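Long-range contacts in serine-rich Repeat Adhesion Glycoprotein (Srr1) (Streptococcus agalactiae, PDB 4MBO), which binds fibrinogen as a serine-rich repeat surface glycoprotein of the bacterium, and so probably serves in adhesion to the host: residues 41-52 / 114-125; 70-78 / 175-183. One frame throughout, in Å; residues are numbered along the deposited sequence.

Overall arrangement
Contact 1 is a strand pair within the Ig-like domain (41-52 with 114-125). Contact 2 joins a loop of that same domain (70-78) to strand 169-181, of the C-terminal fibrinogen-binding adhesin region. The centres of the two contacts lie about 22 Å apart, yet they touch at one end. There the Trp125 indole of contact 1 packs on the loop of contact 2, with Trp125 CG 3.4 Å from Gly72 CA and Trp125 CZ3 3.4 Å from Thr70 O. Contact 2 lies near the middle of the chain, about 6 Å from its centre. A bound calcium ion lies about 4 Å from the side chain of Asn42; the side chain of Ile73 is about 9 Å from a bound calcium ion.

Contact 1 (41-52 / 114-125); sequences ENLVLNFAFSIA and NNIKARVNMPVW
Phe47 and Val120 lie side by side on two neighbouring antiparallel strands of the Ig-like domain. Ten backbone hydrogen bonds join the strands from Leu43-Val124 to Ile51-Ile116. The tight side carries Leu43, Leu45, Phe47, Phe49 and Ile51 against Val124, Met122, Val120, Ala118 and Ile116. Strand 139-145, of another sheet, covers part of this face. CG of Phe47 sits between the backbone N and the carbonyl carbon (chi1 59°), and Phe49 does the same. Both rings are thereby laid over the partner strand. Val120 CB sits over one face of the Phe47 ring, 3.8 Å from its centroid. Ala118 CB does likewise for Phe49, 3.7 Å from the ring centroid. Met122 CE meets the Phe47 ring at its edge.

The other face is looser and more polar, with Asn46, Ser50, Lys117, Arg119 and Asn121. Arg119 folds back at chi3 (-57°) and lays one guanidinium face over Ala48 CB. Asn46 OD1 turns to Lys25 of the adjoining strand. At the calcium end, Asn42 CB lies over the five-membered ring of Trp125. One water takes the Trp125 NE1 proton at 3.0 Å and donates to Glu41 O at 2.7 Å.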
loop_
_atom_site.group_PDB
_atom_site.type_symbol
_atom_site.label_atom_id
_atom_site.label_comp_id
_atom_site.label_asym_id
_atom_site.label_seq_id
_atom_site.Cartn_x
_atom_site.Cartn_y
_atom_site.Cartn_z
ATOM N N GLU A 41 10.170 1.377 0.509
ATOM C CA GLU A 41 10.697 2.521 1.266
ATOM C C GLU A 41 9.619 3.218 2.115
ATOM O O GLU A 41 8.418 3.128 1.838
ATOM C CB GLU A 41 11.349 3.535 0.327
ATOM C CG GLU A 41 12.625 2.991 -0.290
ATOM C CD GLU A 41 13.449 4.009 -1.043
ATOM O OE1 GLU A 41 12.918 5.085 -1.422
ATOM O OE2 GLU A 41 14.654 3.708 -1.254
ATOM N N ASN A 42 10.065 3.943 3.149
ATOM C CA ASN A 42 9.183 4.655 4.034
ATOM C C ASN A 42 9.987 5.733 4.723
ATOM O O ASN A 42 11.224 5.807 4.552
ATOM C CB ASN A 42 8.505 3.702 5.050
ATOM C CG ASN A 42 9.494 2.917 5.882
ATOM O OD1 ASN A 42 9.765 1.747 5.587
ATOM N ND2 ASN A 42 10.086 3.549 6.885
ATOM N N LEU A 43 9.277 6.588 5.432
ATOM C CA LEU A 43 9.875 7.635 6.262
ATOM C C LEU A 43 9.899 7.140 7.688
ATOM O O LEU A 43 9.361 6.073 8.000
ATOM C CB LEU A 43 9.062 8.913 6.167
ATOM C CG LEU A 43 8.988 9.516 4.759
ATOM C CD1 LEU A 43 7.988 10.668 4.709
ATOM C CD2 LEU A 43 10.362 9.942 4.254
ATOM N N VAL A 44 10.555 7.894 8.572
ATOM C CA VAL A 44 10.619 7.519 9.967
ATOM C C VAL A 44 10.160 8.704 10.830
ATOM O O VAL A 44 10.602 9.842 10.644
ATOM C CB VAL A 44 12.057 7.089 10.376
ATOM C CG1 VAL A 44 12.078 6.783 11.867
ATOM C CG2 VAL A 44 12.465 5.820 9.601
ATOM N N LEU A 45 9.252 8.416 11.735
ATOM C CA LEU A 45 8.764 9.379 12.711
ATOM C C LEU A 45 9.355 9.086 14.079
ATOM O O LEU A 45 9.342 7.942 14.544
ATOM C CB LEU A 45 7.248 9.258 12.820
ATOM C CG LEU A 45 6.560 10.050 13.950
ATOM C CD1 LEU A 45 6.760 11.546 13.747
ATOM C CD2 LEU A 45 5.081 9.703 14.009
ATOM N N ASN A 46 9.850 10.127 14.737
ATOM C CA ASN A 46 10.229 9.933 16.113
ATOM C C ASN A 46 9.753 11.095 16.970
ATOM O O ASN A 46 9.626 12.236 16.497
ATOM C CB ASN A 46 11.710 9.722 16.288
ATOM C CG ASN A 46 12.491 10.971 16.133
ATOM O OD1 ASN A 46 12.789 11.384 15.033
ATOM N ND2 ASN A 46 12.887 11.572 17.267
ATOM N N PHE A 47 9.443 10.794 18.223
ATOM C CA PHE A 47 9.036 11.820 19.168
ATOM C C PHE A 47 9.414 11.395 20.569
ATOM O O PHE A 47 9.649 10.216 20.839
ATOM C CB PHE A 47 7.526 12.146 19.050
ATOM C CG PHE A 47 6.607 10.990 19.281
ATOM C CD1 PHE A 47 6.165 10.683 20.558
ATOM C CD2 PHE A 47 6.155 10.236 18.205
ATOM C CE1 PHE A 47 5.304 9.606 20.763
ATOM C CE2 PHE A 47 5.295 9.173 18.411
ATOM C CZ PHE A 47 4.885 8.864 19.680
ATOM N N ALA A 48 9.462 12.373 21.472
ATOM C CA ALA A 48 9.796 12.099 22.850
ATOM C C ALA A 48 9.289 13.250 23.698
ATOM O O ALA A 48 9.100 14.374 23.201
ATOM C CB ALA A 48 11.300 11.963 23.005
ATOM N N PHE A 49 9.086 12.973 24.975
ATOM C CA PHE A 49 8.660 13.980 25.946
ATOM C C PHE A 49 8.758 13.407 27.363
ATOM O O PHE A 49 9.041 12.214 27.546
ATOM C CB PHE A 49 7.195 14.429 25.684
ATOM C CG PHE A 49 6.190 13.321 25.763
ATOM C CD1 PHE A 49 5.606 12.949 26.971
ATOM C CD2 PHE A 49 5.816 12.635 24.607
ATOM C CE1 PHE A 49 4.685 11.919 27.043
ATOM C CE2 PHE A 49 4.911 11.590 24.683
ATOM C CZ PHE A 49 4.338 11.239 25.889
ATOM N N SER A 50 8.559 14.281 28.342
ATOM C CA SER A 50 8.418 13.916 29.722
ATOM C C SER A 50 7.056 14.385 30.215
ATOM O O SER A 50 6.492 15.355 29.694
ATOM C CB SER A 50 9.482 14.592 30.586
ATOM O OG SER A 50 10.747 14.072 30.282
ATOM N N ILE A 51 6.537 13.712 31.244
ATOM C CA ILE A 51 5.270 14.119 31.864
ATOM C C ILE A 51 5.342 13.746 33.361
ATOM O O ILE A 51 5.749 12.624 33.720
ATOM C CB ILE A 51 4.037 13.538 31.113
ATOM C CG1 ILE A 51 2.753 14.123 31.689
ATOM C CG2 ILE A 51 3.995 12.011 31.146
ATOM C CD1 ILE A 51 1.558 13.938 30.788
ATOM N N ALA A 52 5.024 14.695 34.236
ATOM C CA ALA A 52 5.138 14.459 35.688
ATOM C C ALA A 52 4.282 13.307 36.194
ATOM O O ALA A 52 4.736 12.469 36.985
ATOM C CB ALA A 52 4.802 15.735 36.441
ATOM N N ASN A 114 5.869 8.551 38.666
ATOM C CA ASN A 114 6.157 9.974 38.639
ATOM C C ASN A 114 7.317 10.187 37.686
ATOM O O ASN A 114 8.210 9.340 37.595
ATOM C CB ASN A 114 6.472 10.546 40.011
ATOM C CG ASN A 114 5.236 10.669 40.879
ATOM O OD1 ASN A 114 4.700 11.766 41.053
ATOM N ND2 ASN A 114 4.735 9.541 41.367
ATOM N N ASN A 115 7.279 11.309 36.978
ATOM C CA ASN A 115 8.322 11.702 36.032
ATOM C C ASN A 115 8.573 10.637 34.981
ATOM O O ASN A 115 9.617 9.991 34.946
ATOM C CB ASN A 115 9.599 12.062 36.775
ATOM C CG ASN A 115 9.377 13.183 37.776
ATOM O OD1 ASN A 115 8.683 14.158 37.496
ATOM N ND2 ASN A 115 9.953 13.039 38.950
ATOM N N ILE A 116 7.569 10.468 34.139
ATOM C CA ILE A 116 7.570 9.511 33.062
ATOM C C ILE A 116 8.294 10.077 31.844
ATOM O O ILE A 116 8.125 11.240 31.497
ATOM C CB ILE A 116 6.116 9.206 32.635
ATOM C CG1 ILE A 116 5.373 8.494 33.772
ATOM C CG2 ILE A 116 6.075 8.362 31.356
ATOM C CD1 ILE A 116 3.887 8.423 33.541
ATOM N N LYS A 117 9.108 9.231 31.221
ATOM C CA LYS A 117 9.776 9.562 29.966
ATOM C C LYS A 117 9.190 8.701 28.868
ATOM O O LYS A 117 9.000 7.501 29.054
ATOM C CB LYS A 117 11.258 9.290 30.089
ATOM C CG LYS A 117 11.914 10.279 31.025
ATOM C CD LYS A 117 13.414 10.224 30.934
ATOM C CE LYS A 117 13.946 8.904 31.430
ATOM N NZ LYS A 117 13.615 8.654 32.859
ATOM N N ALA A 118 8.900 9.312 27.726
ATOM C CA ALA A 118 8.354 8.596 26.602
ATOM C C ALA A 118 9.248 8.851 25.399
ATOM O O ALA A 118 9.709 9.958 25.186
ATOM C CB ALA A 118 6.919 9.045 26.320
ATOM N N ARG A 119 9.486 7.821 24.587
ATOM C CA ARG A 119 10.313 7.979 23.408
ATOM C C ARG A 119 9.862 6.923 22.420
ATOM O O ARG A 119 9.793 5.745 22.764
ATOM C CB ARG A 119 11.800 7.778 23.749
ATOM C CG ARG A 119 12.766 8.050 22.611
ATOM C CD ARG A 119 14.223 8.143 23.086
ATOM N NE ARG A 119 14.345 9.182 24.110
ATOM C CZ ARG A 119 14.456 10.480 23.843
ATOM N NH1 ARG A 119 14.580 10.909 22.577
ATOM N NH2 ARG A 119 14.442 11.349 24.829
ATOM N N VAL A 120 9.594 7.342 21.187
ATOM C CA VAL A 120 9.100 6.451 20.161
ATOM C C VAL A 120 9.719 6.729 18.794
ATOM O O VAL A 120 9.963 7.907 18.431
ATOM C CB VAL A 120 7.562 6.649 20.009
ATOM C CG1 VAL A 120 6.991 5.836 18.837
ATOM C CG2 VAL A 120 6.845 6.292 21.298
ATOM N N ASN A 121 10.009 5.628 18.089
ATOM C CA ASN A 121 10.436 5.628 16.701
ATOM C C ASN A 121 9.473 4.695 15.977
ATOM O O ASN A 121 9.101 3.641 16.511
ATOM C CB ASN A 121 11.837 5.058 16.529
ATOM C CG ASN A 121 12.908 5.945 17.099
ATOM O OD1 ASN A 121 13.114 7.074 16.646
ATOM N ND2 ASN A 121 13.644 5.418 18.044
ATOM N N MET A 122 9.005 5.092 14.800
ATOM C CA MET A 122 8.183 4.172 14.013
ATOM C C MET A 122 8.205 4.561 12.536
ATOM O O MET A 122 8.423 5.742 12.187
ATOM C CB MET A 122 6.738 4.191 14.492
ATOM C CG MET A 122 6.012 5.410 14.033
ATOM S SD MET A 122 4.262 5.415 14.512
ATOM C CE MET A 122 4.513 5.766 16.201
ATOM N N PRO A 123 8.005 3.570 11.655
ATOM C CA PRO A 123 7.885 3.922 10.251
ATOM C C PRO A 123 6.533 4.567 9.941
ATOM O O PRO A 123 5.503 4.249 10.545
ATOM C CB PRO A 123 8.005 2.567 9.523
ATOM C CG PRO A 123 7.535 1.593 10.513
ATOM C CD PRO A 123 7.989 2.120 11.860
ATOM N N VAL A 124 6.574 5.509 9.025
ATOM C CA VAL A 124 5.358 6.134 8.485
ATOM C C VAL A 124 5.522 6.186 6.969
ATOM O O VAL A 124 6.629 6.286 6.464
ATOM C CB VAL A 124 5.048 7.524 9.044
ATOM C CG1 VAL A 124 4.688 7.456 10.519
ATOM C CG2 VAL A 124 6.158 8.510 8.812
ATOM N N TRP A 125 4.394 6.124 6.258
ATOM C CA TRP A 125 4.386 6.081 4.822
ATOM C C TRP A 125 3.524 7.178 4.213
ATOM O O TRP A 125 2.460 7.504 4.763
ATOM C CB TRP A 125 3.739 4.766 4.354
ATOM C CG TRP A 125 4.539 3.534 4.498
ATOM C CD1 TRP A 125 5.218 2.896 3.503
ATOM C CD2 TRP A 125 4.705 2.748 5.671
ATOM N NE1 TRP A 125 5.809 1.771 3.988
ATOM C CE2 TRP A 125 5.500 1.644 5.315
ATOM C CE3 TRP A 125 4.222 2.849 6.991
ATOM C CZ2 TRP A 125 5.885 0.666 6.231
ATOM C CZ3 TRP A 125 4.589 1.856 7.901
ATOM C CH2 TRP A 125 5.404 0.783 7.510
HETATM O O HOH W 1 7.059 0.769 1.468
HETATM O O HOH W 2 8.430 -0.486 3.806
#

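Contact 2 (70-78 / 175-183); sequences TQGIGTILK and SRIMKLDDE
Ile73 and Leu180 make the apolar part of this contact. Ile73 CD1 reaches Leu180 CG at 3.6 Å, and the same methyl lies more loosely against Ile177 CG2. CG1 of Ile73 stands between its backbone N and carbonyl carbon (chi1 65°), which carries CD1 to the leucine. CB and CG2 of Ile73 rest instead on the carbonyl of Met178.

The backbone is joined by one clear hydrogen bond, Leu180 N to Ile73 O, at 2.9 Å with an N-H...O angle of 162°. Lys179 CA also approaches Ile73 O, in a CA-H...O contact. The acceptor is presented by a type II' beta turn from Gln71 to Gly74, closed by Gly74 N bonding to Gln71 O. The loop thus runs along strand 169-181 for a few residues, in nearly the same direction. It belongs to the Ig-like domain and the strand to the adhesin region, so the contact probably forms part of the interface between the two.

Polar side chains and water complete it. A bond from Thr75 OG1 to Asp182 OD1 is doubtful: the modelled distance is too short, and Asp182 has two conformers. In the conformer given, Ile76 CG1 packs on Asp182 CB at 3.5 Å. CG2 of Thr75 lies 3.3 Å from Leu180 O. Lys179 bends at chi2 and chi3 and brings its CD to 3.4 Å from Ile73 O. Its NZ forms a salt bridge with Asp245 and also donates to a water 2.8 Å away, which lies by Gly72 O and Gly74 O. Arg176, at the margin of the contact, pairs with Asp38 in a salt bridge. A second water accepts from Thr75 N at 3.0 Å and donates to Leu180 O at 3.1 Å.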
loop_
_atom_site.group_PDB
_atom_site.type_symbol
_atom_site.label_atom_id
_atom_site.label_comp_id
_atom_site.label_asym_id
_atom_site.label_seq_id
_atom_site.Cartn_x
_atom_site.Cartn_y
_atom_site.Cartn_z
ATOM N N THR A 70 0.522 5.101 9.176
ATOM C CA THR A 70 1.412 4.209 9.900
ATOM C C THR A 70 1.414 2.783 9.355
ATOM O O THR A 70 1.948 1.859 9.985
ATOM C CB THR A 70 0.939 4.108 11.371
ATOM O OG1 THR A 70 -0.428 3.646 11.380
ATOM C CG2 THR A 70 1.049 5.459 12.037
ATOM N N GLN A 71 0.835 2.632 8.163
ATOM C CA GLN A 71 0.552 1.314 7.575
ATOM C C GLN A 71 1.301 0.836 6.316
ATOM O O GLN A 71 1.673 -0.350 6.226
ATOM C CB GLN A 71 -0.938 1.273 7.248
ATOM C CG GLN A 71 -1.824 1.352 8.473
ATOM C CD GLN A 71 -3.279 1.401 8.101
ATOM O OE1 GLN A 71 -3.646 2.080 7.144
ATOM N NE2 GLN A 71 -4.131 0.724 8.886
ATOM N N GLY A 72 1.442 1.693 5.329
ATOM C CA GLY A 72 1.982 1.296 4.037
ATOM C C GLY A 72 0.923 0.435 3.360
ATOM O O GLY A 72 -0.199 0.922 3.091
ATOM N N ILE A 73 1.242 -0.856 3.146
ATOM C CA ILE A 73 0.263 -1.793 2.543
ATOM C C ILE A 73 -0.499 -2.610 3.596
ATOM O O ILE A 73 -1.334 -3.417 3.270
ATOM C CB ILE A 73 0.867 -2.738 1.485
ATOM C CG1 ILE A 73 1.896 -3.727 2.093
ATOM C CG2 ILE A 73 1.495 -1.920 0.370
ATOM C CD1 ILE A 73 2.328 -4.795 1.126
ATOM N N GLY A 74 -0.229 -2.342 4.868
ATOM C CA GLY A 74 -0.863 -3.073 5.935
ATOM C C GLY A 74 -2.222 -2.602 6.365
ATOM O O GLY A 74 -2.700 -1.558 5.953
ATOM N N THR A 75 -2.832 -3.379 7.254
ATOM C CA THR A 75 -4.173 -3.087 7.773
ATOM C C THR A 75 -4.222 -2.926 9.286
ATOM O O THR A 75 -5.266 -2.671 9.828
ATOM C CB THR A 75 -5.176 -4.176 7.406
ATOM O OG1 THR A 75 -4.850 -5.393 8.075
ATOM C CG2 THR A 75 -5.215 -4.431 5.897
ATOM N N ILE A 76 -3.095 -3.054 9.964
ATOM C CA ILE A 76 -3.069 -2.955 11.431
ATOM C C ILE A 76 -3.300 -1.521 11.873
ATOM O O ILE A 76 -2.690 -0.574 11.314
ATOM C CB ILE A 76 -1.706 -3.410 11.981
ATOM C CG1 ILE A 76 -1.425 -4.847 11.559
ATOM C CG2 ILE A 76 -1.670 -3.315 13.510
ATOM C CD1 ILE A 76 -0.047 -5.345 11.927
ATOM N N LEU A 77 -4.184 -1.354 12.860
ATOM C CA LEU A 77 -4.443 -0.009 13.425
ATOM C C LEU A 77 -3.571 0.274 14.647
ATOM O O LEU A 77 -3.197 1.428 14.892
ATOM C CB LEU A 77 -5.904 0.133 13.805
ATOM C CG LEU A 77 -6.880 0.061 12.639
ATOM C CD1 LEU A 77 -8.296 0.099 13.198
ATOM C CD2 LEU A 77 -6.632 1.151 11.635
ATOM N N LYS A 78 -3.247 -0.760 15.407
ATOM C CA LYS A 78 -2.406 -0.599 16.570
ATOM C C LYS A 78 -1.050 -0.074 16.127
ATOM O O LYS A 78 -0.658 -0.220 14.965
ATOM C CB LYS A 78 -2.221 -1.953 17.262
ATOM C CG LYS A 78 -3.550 -2.607 17.608
ATOM C CD LYS A 78 -4.083 -2.195 18.961
ATOM C CE LYS A 78 -3.630 -3.177 20.033
ATOM N NZ LYS A 78 -4.255 -4.514 19.848
ATOM N N SER A 175 1.565 -4.917 -12.176
ATOM C CA SER A 175 0.920 -5.564 -11.052
ATOM C C SER A 175 1.540 -5.104 -9.757
ATOM O O SER A 175 2.598 -4.527 -9.788
ATOM C CB SER A 175 0.996 -7.063 -11.182
ATOM O OG SER A 175 2.364 -7.483 -11.109
ATOM N N ARG A 176 0.858 -5.340 -8.651
ATOM C CA ARG A 176 1.335 -4.898 -7.337
ATOM C C ARG A 176 0.658 -5.644 -6.208
ATOM O O ARG A 176 -0.532 -5.890 -6.246
ATOM C CB ARG A 176 1.025 -3.394 -7.227
ATOM C CG ARG A 176 1.657 -2.672 -6.071
ATOM C CD ARG A 176 1.403 -1.164 -6.189
ATOM N NE ARG A 176 2.276 -0.521 -5.237
ATOM C CZ ARG A 176 1.923 -0.082 -4.047
ATOM N NH1 ARG A 176 2.870 0.378 -3.254
ATOM N NH2 ARG A 176 0.665 -0.119 -3.623
ATOM N N ILE A 177 1.421 -6.010 -5.165
ATOM C CA ILE A 177 0.848 -6.497 -3.960
ATOM C C ILE A 177 0.554 -5.205 -3.214
ATOM O O ILE A 177 1.480 -4.454 -2.831
ATOM C CB ILE A 177 1.823 -7.381 -3.170
ATOM C CG1 ILE A 177 2.104 -8.640 -3.982
ATOM C CG2 ILE A 177 1.242 -7.666 -1.816
ATOM C CD1 ILE A 177 3.114 -9.594 -3.389
ATOM N N MET A 178 -0.724 -4.873 -3.086
ATOM C CA MET A 178 -1.074 -3.581 -2.513
ATOM C C MET A 178 -1.775 -3.619 -1.177
ATOM O O MET A 178 -2.147 -2.578 -0.636
ATOM C CB MET A 178 -1.847 -2.748 -3.540
ATOM C CG MET A 178 -2.974 -3.468 -4.238
ATOM S SD MET A 178 -4.218 -4.083 -3.121
ATOM C CE MET A 178 -4.893 -2.508 -2.475
ATOM N N LYS A 179 -1.923 -4.816 -0.611
ATOM C CA LYS A 179 -2.562 -4.953 0.698
ATOM C C LYS A 179 -2.175 -6.249 1.349
ATOM O O LYS A 179 -2.160 -7.305 0.693
ATOM C CB LYS A 179 -4.087 -4.919 0.589
ATOM C CG LYS A 179 -4.830 -4.640 1.893
ATOM C CD LYS A 179 -4.590 -3.238 2.461
ATOM C CE LYS A 179 -4.879 -2.138 1.436
ATOM N NZ LYS A 179 -4.966 -0.793 2.067
ATOM N N LEU A 180 -1.856 -6.163 2.626
ATOM C CA LEU A 180 -1.637 -7.328 3.477
ATOM C C LEU A 180 -2.604 -7.192 4.645
ATOM O O LEU A 180 -2.489 -6.268 5.433
ATOM C CB LEU A 180 -0.201 -7.396 3.967
ATOM C CG LEU A 180 0.909 -7.562 2.927
ATOM C CD1 LEU A 180 2.280 -7.473 3.620
ATOM C CD2 LEU A 180 0.765 -8.848 2.116
ATOM N N ASP A 181 -3.568 -8.096 4.757
ATOM C CA ASP A 181 -4.581 -8.028 5.820
ATOM C C ASP A 181 -4.110 -8.855 6.992
ATOM O O ASP A 181 -3.947 -10.088 6.878
ATOM C CB ASP A 181 -5.922 -8.513 5.289
ATOM C CG ASP A 181 -7.063 -8.279 6.264
ATOM O OD1 ASP A 181 -6.866 -8.470 7.494
ATOM O OD2 ASP A 181 -8.155 -7.902 5.780
ATOM N N ASP A 182 -3.925 -8.173 8.127
ATOM C CA ASP A 182 -3.416 -8.769 9.350
ATOM C C ASP A 182 -4.336 -9.814 9.959
ATOM O O ASP A 182 -3.887 -10.890 10.355
ATOM C CB ASP A 182 -3.154 -7.676 10.407
ATOM C CG ASP A 182 -4.430 -6.937 10.841
ATOM O OD1 ASP A 182 -5.307 -6.665 9.994
ATOM O OD2 ASP A 182 -4.545 -6.598 12.038
ATOM N N GLU A 183 -5.621 -9.482 10.036
ATOM C CA GLU A 183 -6.631 -10.362 10.651
ATOM C C GLU A 183 -6.891 -11.606 9.835
ATOM O O GLU A 183 -6.910 -12.715 10.368
ATOM C CB GLU A 183 -7.954 -9.614 10.862
ATOM C CG GLU A 183 -7.868 -8.400 11.785
ATOM C CD GLU A 183 -7.540 -8.741 13.229
ATOM O OE1 GLU A 183 -7.444 -9.946 13.572
ATOM O OE2 GLU A 183 -7.391 -7.787 14.032
HETATM O O HOH W 3 -2.723 -0.099 3.575
HETATM O O HOH W 4 -1.322 -5.799 8.262
#